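Local coordinates for cerato-platanin-like protein (Moniliophthora perniciosa, PDB 3SUM) that is of unknown function but belongs to the cerato-platanins, small disulfide-bonded fungal proteins built on a double-psi beta-barrel fold, at residues 16-21 with 26-31; 55-60 with 82-87; 71-76 with 91-96. All blocks are in the same frame, centred on the assembly; numbering follows the deposited sequence.

How the interactions relate
All three contacts lie in the one double-psi beta-barrel chain, their centres 17 to 20 Å apart. Interaction 1 comes first along the chain and closes before the others open; it joins a 3-10 turn to helix 24-28. Interactions 2 and 3 alternate in sequence: loop 55-60, strand 71-79, the turn that leads into strand 86-89, then helix 91-97, and both reach the same mixed sheet. Interaction 3, about 7 Å from the centre of the chain, is the most central, and interaction 1 lies across that centre from it. Interactions 1 and 2 touch where Ala26 CB packs 3.7 Å from Cys60 CB, next to the Cys23-Cys60 disulfide, which ties the chain just before helix 24-28 to loop 55-60.

Interaction 1 (16-21 with 26-31); sequences LSISEF and ALAKLG
In this double-psi beta-barrel protein the loop after strand 4-7 makes a short 3-10 turn at 18-20 that packs against helix 24-28 through Ile18, Phe21, Leu27 and Ala28. The side chains that meet are all apolar, and Leu27 CD1 is the common partner of Ile18 and Phe21: it sits 3.7 Å from Phe21 CB and 3.9 Å from Ile18 CB, in the notch between the stems of these two side chains. It meets Phe21 at the root of the ring, obliquely to the ring plane, and the two side chains cross at about a right angle. Ile18 and Leu27 instead slide past each other in opposite directions, with Ile18 CG2 4.0 Å from Leu27 CB.

The second branch of Ile18 reaches the helix backbone. Its CG1 lies between the backbone N and the carbonyl carbon (chi1 58°), and from there the chain extends until CD1 comes 3.7 Å from Ala28 N and 4.1 Å from Ala28 CB. One branched residue thus covers both Leu27 and Ala28. Behind it the turn has its own backbone bonds, Glu20 N to Ser17 O at 3.0 Å and Phe21 N to Ile18 O.

Both buried residues also touch strand 71-79, Phe21 on Asp79 and Leu27 on Val78. Backbone hydrogen bonds tie Ile18 to Thr39 and Leu30 to Leu45, joining both sides of the contact to the loop that follows helix 24-28.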
# COMPACT_ATOMS: atom_id res chain seq x y z
N LEU A 16 -6.40 4.17 -13.44
CA LEU A 16 -5.49 3.30 -14.13
C LEU A 16 -5.94 1.87 -14.22
O LEU A 16 -6.28 1.23 -13.22
CB LEU A 16 -4.10 3.32 -13.46
CG LEU A 16 -3.35 4.65 -13.57
CD1 LEU A 16 -2.05 4.62 -12.83
CD2 LEU A 16 -3.07 5.06 -15.05
N SER A 17 -5.76 1.31 -15.41
CA SER A 17 -6.01 -0.10 -15.56
C SER A 17 -5.12 -0.89 -14.60
O SER A 17 -3.94 -0.55 -14.40
CB SER A 17 -5.70 -0.52 -17.02
OG SER A 17 -5.67 -1.95 -17.06
N ILE A 18 -5.67 -1.96 -14.02
CA ILE A 18 -4.84 -2.80 -13.14
C ILE A 18 -3.67 -3.44 -13.92
O ILE A 18 -2.71 -3.85 -13.33
CB ILE A 18 -5.68 -3.89 -12.40
CG1 ILE A 18 -6.43 -4.82 -13.37
CG2 ILE A 18 -6.65 -3.25 -11.33
CD1 ILE A 18 -6.88 -6.13 -12.65
N SER A 19 -3.75 -3.44 -15.26
CA SER A 19 -2.68 -4.00 -16.10
C SER A 19 -1.39 -3.20 -15.96
O SER A 19 -0.29 -3.68 -16.25
CB SER A 19 -3.12 -3.99 -17.55
OG SER A 19 -2.97 -2.65 -18.06
N GLU A 20 -1.51 -1.95 -15.49
CA GLU A 20 -0.38 -1.09 -15.37
C GLU A 20 0.52 -1.35 -14.15
O GLU A 20 1.53 -0.69 -13.98
CB GLU A 20 -0.85 0.36 -15.32
CG GLU A 20 -1.60 0.79 -16.58
CD GLU A 20 -0.64 1.25 -17.68
OE1 GLU A 20 0.60 1.34 -17.46
OE2 GLU A 20 -1.13 1.51 -18.79
N PHE A 21 0.21 -2.39 -13.37
CA PHE A 21 0.85 -2.66 -12.09
C PHE A 21 1.38 -4.05 -12.17
O PHE A 21 0.73 -4.92 -12.76
CB PHE A 21 -0.22 -2.61 -11.00
CG PHE A 21 -0.84 -1.25 -10.88
CD1 PHE A 21 -0.26 -0.28 -10.10
CD2 PHE A 21 -1.92 -0.91 -11.71
CE1 PHE A 21 -0.78 1.00 -10.05
CE2 PHE A 21 -2.46 0.39 -11.66
CZ PHE A 21 -1.89 1.35 -10.86
N ALA A 26 -2.91 -10.51 -9.07
CA ALA A 26 -3.42 -10.52 -7.72
C ALA A 26 -4.54 -9.45 -7.61
O ALA A 26 -5.55 -9.69 -6.96
CB ALA A 26 -2.31 -10.20 -6.76
N LEU A 27 -4.35 -8.30 -8.26
CA LEU A 27 -5.36 -7.21 -8.26
C LEU A 27 -6.72 -7.64 -8.78
O LEU A 27 -7.78 -7.18 -8.27
CB LEU A 27 -4.89 -6.01 -9.05
CG LEU A 27 -3.62 -5.34 -8.48
CD1 LEU A 27 -3.20 -4.12 -9.34
CD2 LEU A 27 -3.83 -4.93 -7.02
N ALA A 28 -6.69 -8.51 -9.78
CA ALA A 28 -7.92 -9.03 -10.39
C ALA A 28 -8.74 -9.78 -9.36
O ALA A 28 -9.95 -9.93 -9.51
CB ALA A 28 -7.60 -9.98 -11.54
N LYS A 29 -8.08 -10.30 -8.35
CA LYS A 29 -8.80 -11.03 -7.30
C LYS A 29 -9.12 -10.21 -6.06
O LYS A 29 -9.59 -10.78 -5.06
CB LYS A 29 -7.95 -12.20 -6.91
CG LYS A 29 -7.82 -13.11 -8.17
CD LYS A 29 -7.12 -14.48 -7.85
CE LYS A 29 -5.65 -14.37 -7.58
NZ LYS A 29 -5.02 -15.75 -7.87
N LEU A 30 -8.86 -8.91 -6.14
CA LEU A 30 -8.92 -8.04 -4.99
C LEU A 30 -9.95 -6.97 -5.18
O LEU A 30 -9.86 -5.91 -4.56
CB LEU A 30 -7.56 -7.49 -4.64
CG LEU A 30 -6.65 -8.51 -3.97
CD1 LEU A 30 -5.23 -7.86 -3.84
CD2 LEU A 30 -7.14 -8.89 -2.57
N GLY A 31 -10.98 -7.29 -5.95
CA GLY A 31 -12.16 -6.45 -6.00
C GLY A 31 -13.07 -6.84 -4.86
O GLY A 31 -12.84 -7.89 -4.21

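Interaction 2 (55-60 with 82-87); sequences EAQTEC and EEANLF
Gln57 and Asn85 meet through two hydrogen bonds that use both ends of the glutamine amide. Gln57 OE1 accepts the backbone N-H of Asn85 at 2.7 Å; the bond is nearly straight (167° at the hydrogen) and comes in the carbonyl plane, on a lone pair. Gln57 NE2 donates to Asn85 OD1 at 2.8 Å, a more bent bond that reaches OD1 from above its carbonyl plane. The two amides stand 81° apart, so the side chains cross rather than lie flat together. Beside them, Ala84 CA is 3.5 Å from Gln57 OE1.

Further out, the reach of Gln57 comes from its stem: CG is anti to the carbonyl carbon (chi1 -66°) and the chain runs extended beyond it. Asn85 is the third residue of a type II turn from Glu83 to Leu86, whose closing bond is weak; its backbone also bonds to Leu4. Next to Gln57, Thr58 CG2 approaches the Phe87 ring obliquely, 4.5 Å from CE1, while Thr58 OG1 bonds to Pro54 O. The Phe87 ring stacks on Trp3, which Gln57 also touches.

An alanine in place of Gln57 would probably leave Asn85 N and OD1 without these partners and let the asparagine amide turn more freely.

Because one amide both accepts from the backbone and donates to a side chain, loop 55-60 is pinned to the turn leading into strand 86-89 by a two-point link between neutral groups that needs no charge.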
# COMPACT_ATOMS: atom_id res chain seq x y z
N GLU A 55 9.61 -7.35 -4.94
CA GLU A 55 9.30 -8.74 -5.02
C GLU A 55 10.20 -9.47 -3.96
O GLU A 55 11.26 -9.02 -3.65
CB GLU A 55 9.67 -9.24 -6.43
CG GLU A 55 9.43 -10.73 -6.72
CD GLU A 55 9.83 -11.11 -8.20
OE1 GLU A 55 10.22 -12.28 -8.46
OE2 GLU A 55 9.78 -10.23 -9.08
N ALA A 56 9.76 -10.63 -3.50
CA ALA A 56 10.53 -11.52 -2.61
C ALA A 56 10.36 -11.01 -1.24
O ALA A 56 9.94 -11.76 -0.39
CB ALA A 56 12.05 -11.70 -2.98
N GLN A 57 10.61 -9.74 -1.02
CA GLN A 57 10.33 -9.18 0.32
C GLN A 57 8.85 -9.02 0.61
O GLN A 57 8.46 -9.04 1.80
CB GLN A 57 10.94 -7.80 0.50
CG GLN A 57 12.35 -7.66 0.49
CD GLN A 57 12.73 -6.28 1.06
OE1 GLN A 57 12.95 -5.38 0.29
NE2 GLN A 57 12.85 -6.15 2.39
N THR A 58 8.05 -8.84 -0.43
CA THR A 58 6.58 -8.64 -0.28
C THR A 58 5.90 -9.41 -1.40
O THR A 58 6.42 -9.48 -2.53
CB THR A 58 6.16 -7.15 -0.42
OG1 THR A 58 6.41 -6.72 -1.78
CG2 THR A 58 7.04 -6.30 0.53
N GLU A 59 4.71 -9.95 -1.09
CA GLU A 59 3.92 -10.67 -2.06
C GLU A 59 2.88 -9.74 -2.61
O GLU A 59 2.46 -8.76 -1.92
CB GLU A 59 3.24 -11.88 -1.43
CG GLU A 59 4.25 -12.97 -1.03
CD GLU A 59 5.11 -13.48 -2.26
OE1 GLU A 59 4.50 -13.88 -3.29
OE2 GLU A 59 6.38 -13.40 -2.20
N CYS A 60 2.56 -9.96 -3.88
CA CYS A 60 1.54 -9.18 -4.55
C CYS A 60 0.26 -9.30 -3.74
O CYS A 60 -0.15 -10.38 -3.39
CB CYS A 60 1.30 -9.67 -5.96
SG CYS A 60 2.56 -8.88 -7.03
N GLU A 82 12.09 -2.19 -7.63
CA GLU A 82 13.10 -3.24 -7.35
C GLU A 82 14.27 -2.77 -6.51
O GLU A 82 15.43 -3.12 -6.78
CB GLU A 82 13.57 -3.87 -8.65
CG GLU A 82 12.47 -4.54 -9.51
CD GLU A 82 11.58 -3.51 -10.17
OE1 GLU A 82 12.06 -2.37 -10.43
OE2 GLU A 82 10.41 -3.85 -10.45
N GLU A 83 13.96 -1.96 -5.51
CA GLU A 83 14.92 -1.44 -4.60
C GLU A 83 14.61 -2.08 -3.27
O GLU A 83 13.46 -2.02 -2.80
CB GLU A 83 14.78 0.06 -4.54
CG GLU A 83 16.01 0.84 -5.11
CD GLU A 83 16.27 0.77 -6.62
OE1 GLU A 83 15.45 1.21 -7.46
OE2 GLU A 83 17.36 0.31 -6.99
N ALA A 84 15.59 -2.69 -2.63
CA ALA A 84 15.26 -3.39 -1.39
C ALA A 84 14.73 -2.41 -0.38
O ALA A 84 15.19 -1.26 -0.34
CB ALA A 84 16.51 -4.14 -0.78
N ASN A 85 13.79 -2.86 0.45
CA ASN A 85 13.36 -2.06 1.57
C ASN A 85 12.71 -0.76 1.17
O ASN A 85 12.67 0.17 1.98
CB ASN A 85 14.55 -1.79 2.48
CG ASN A 85 15.18 -3.10 3.00
OD1 ASN A 85 14.47 -4.02 3.36
ND2 ASN A 85 16.48 -3.14 3.06
N LEU A 86 12.14 -0.71 -0.01
CA LEU A 86 11.50 0.52 -0.45
C LEU A 86 9.99 0.29 -0.68
O LEU A 86 9.60 -0.62 -1.39
CB LEU A 86 12.12 1.01 -1.76
CG LEU A 86 11.39 2.24 -2.38
CD1 LEU A 86 11.38 3.53 -1.48
CD2 LEU A 86 12.02 2.64 -3.76
N PHE A 87 9.14 1.11 -0.05
CA PHE A 87 7.76 1.22 -0.47
C PHE A 87 7.58 2.51 -1.25
O PHE A 87 8.19 3.55 -0.91
CB PHE A 87 6.86 1.33 0.76
CG PHE A 87 6.74 0.08 1.53
CD1 PHE A 87 5.99 -0.98 1.04
CD2 PHE A 87 7.39 -0.04 2.75
CE1 PHE A 87 5.88 -2.15 1.76
CE2 PHE A 87 7.28 -1.19 3.48
CZ PHE A 87 6.55 -2.25 3.00

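Interaction 3 (71-76 with 91-96); sequences NHAFVT and TDLVKN
Asn71, at the start of strand 71-79, faces the far end of segment 91-96: its ND2 comes 3.7 Å from Asn96 O, a loose approach. Its firmer grip lies just beyond, where ND2 donates to the carbonyls of Thr99 and Leu97 and so ties the strand to the end of helix 91-97 and the chain that leaves it.

Two residues on, Ala73 turns its methyl to the helix, and CB meets Leu93 CD1 at 3.7 Å. This side chain is probably small enough to let the leucine lie close over the strand.

At Val75 the same leucine is met again. The valine CG1 lies anti to the carbonyl carbon, chi1 -55°, and has both tips of Leu93 beside it, CD1 at 3.6 Å and CD2 at 3.7 Å: the fork of the leucine straddles one valine methyl. The two side chains cross at about a right angle, and Leu93 CD1 is shared between Val75 and Ala73. Asn71, Ala73 and Val75 are alternate residues and point to the same side of the strand. The axes of segments 71-76 and 91-96 come within 9.3 Å and run roughly antiparallel (154°).

Val51 on strand 50-52 touches both Val75 and Leu93, while Val75 also rests on Trp64 and Leu66 of strand 63-68. The middle of the contact is thus purely hydrocarbon, buried between helix 91-97 and the sheet and held by van der Waals packing, while at the Asn71 end the polar bonds go to Thr99 and Leu97.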
# COMPACT_ATOMS: atom_id res chain seq x y z
N ASN A 71 2.42 7.49 13.84
CA ASN A 71 1.38 7.18 12.85
C ASN A 71 1.56 5.76 12.33
O ASN A 71 2.67 5.22 12.32
CB ASN A 71 1.45 8.11 11.67
CG ASN A 71 1.44 9.59 12.09
OD1 ASN A 71 0.90 9.96 13.13
ND2 ASN A 71 2.08 10.42 11.31
N HIS A 72 0.49 5.18 11.84
CA HIS A 72 0.62 3.92 11.15
C HIS A 72 -0.45 3.84 10.07
O HIS A 72 -1.40 4.64 10.03
CB HIS A 72 0.51 2.74 12.13
CG HIS A 72 -0.86 2.55 12.73
ND1 HIS A 72 -1.27 3.26 13.85
CD2 HIS A 72 -1.88 1.72 12.41
CE1 HIS A 72 -2.50 2.88 14.18
NE2 HIS A 72 -2.89 1.95 13.31
N ALA A 73 -0.24 2.93 9.13
CA ALA A 73 -1.21 2.70 8.11
C ALA A 73 -1.13 1.27 7.65
O ALA A 73 -0.07 0.64 7.76
CB ALA A 73 -0.95 3.68 6.88
N PHE A 74 -2.22 0.80 7.08
CA PHE A 74 -2.22 -0.50 6.49
C PHE A 74 -2.30 -0.38 4.98
O PHE A 74 -3.16 0.29 4.43
CB PHE A 74 -3.42 -1.34 7.01
CG PHE A 74 -3.33 -1.63 8.46
CD1 PHE A 74 -2.54 -2.69 8.96
CD2 PHE A 74 -4.11 -0.87 9.38
CE1 PHE A 74 -2.51 -2.99 10.29
CE2 PHE A 74 -4.07 -1.18 10.75
CZ PHE A 74 -3.25 -2.24 11.19
N VAL A 75 -1.34 -1.01 4.31
CA VAL A 75 -1.22 -0.79 2.89
C VAL A 75 -1.23 -2.11 2.11
O VAL A 75 -0.78 -3.08 2.62
CB VAL A 75 0.06 0.02 2.55
CG1 VAL A 75 0.10 1.35 3.34
CG2 VAL A 75 1.36 -0.73 2.90
N THR A 76 -1.76 -2.08 0.85
CA THR A 76 -1.76 -3.24 0.06
C THR A 76 -0.64 -3.10 -0.93
O THR A 76 -0.50 -2.06 -1.57
CB THR A 76 -3.10 -3.33 -0.67
OG1 THR A 76 -4.11 -3.33 0.34
CG2 THR A 76 -3.23 -4.69 -1.44
N THR A 91 0.13 9.25 -2.82
CA THR A 91 0.42 10.53 -2.22
C THR A 91 -0.28 10.80 -0.85
O THR A 91 0.37 11.19 0.13
CB THR A 91 0.07 11.59 -3.25
OG1 THR A 91 0.57 11.15 -4.53
CG2 THR A 91 0.62 12.92 -2.86
N ASP A 92 -1.58 10.63 -0.81
CA ASP A 92 -2.33 10.95 0.40
C ASP A 92 -1.94 9.97 1.51
O ASP A 92 -1.77 10.30 2.68
CB ASP A 92 -3.81 10.67 0.10
CG ASP A 92 -4.44 11.70 -0.91
OD1 ASP A 92 -3.80 12.68 -1.24
OD2 ASP A 92 -5.59 11.44 -1.33
N LEU A 93 -1.82 8.70 1.15
CA LEU A 93 -1.34 7.71 2.13
C LEU A 93 -0.05 8.19 2.79
O LEU A 93 0.10 8.21 4.02
CB LEU A 93 -1.14 6.36 1.42
CG LEU A 93 -0.16 5.38 2.05
CD1 LEU A 93 -0.85 4.83 3.34
CD2 LEU A 93 0.21 4.25 1.10
N VAL A 94 0.93 8.58 1.98
CA VAL A 94 2.20 8.93 2.48
C VAL A 94 2.19 10.21 3.25
O VAL A 94 2.73 10.30 4.37
CB VAL A 94 3.29 8.95 1.31
CG1 VAL A 94 4.62 9.43 1.86
CG2 VAL A 94 3.39 7.52 0.71
N LYS A 95 1.40 11.15 2.74
CA LYS A 95 1.28 12.42 3.35
C LYS A 95 0.70 12.25 4.72
O LYS A 95 1.20 12.87 5.70
CB LYS A 95 0.35 13.31 2.49
CG LYS A 95 0.37 14.73 2.78
CD LYS A 95 -0.81 15.44 1.93
CE LYS A 95 -0.40 15.63 0.50
NZ LYS A 95 -1.29 16.71 -0.19
N ASN A 96 -0.32 11.42 4.84
CA ASN A 96 -0.89 11.22 6.14
C ASN A 96 -0.01 10.37 7.05
O ASN A 96 0.11 10.68 8.23
CB ASN A 96 -2.30 10.71 6.03
CG ASN A 96 -3.19 11.70 5.25
OD1 ASN A 96 -2.99 12.93 5.35
ND2 ASN A 96 -4.09 11.20 4.42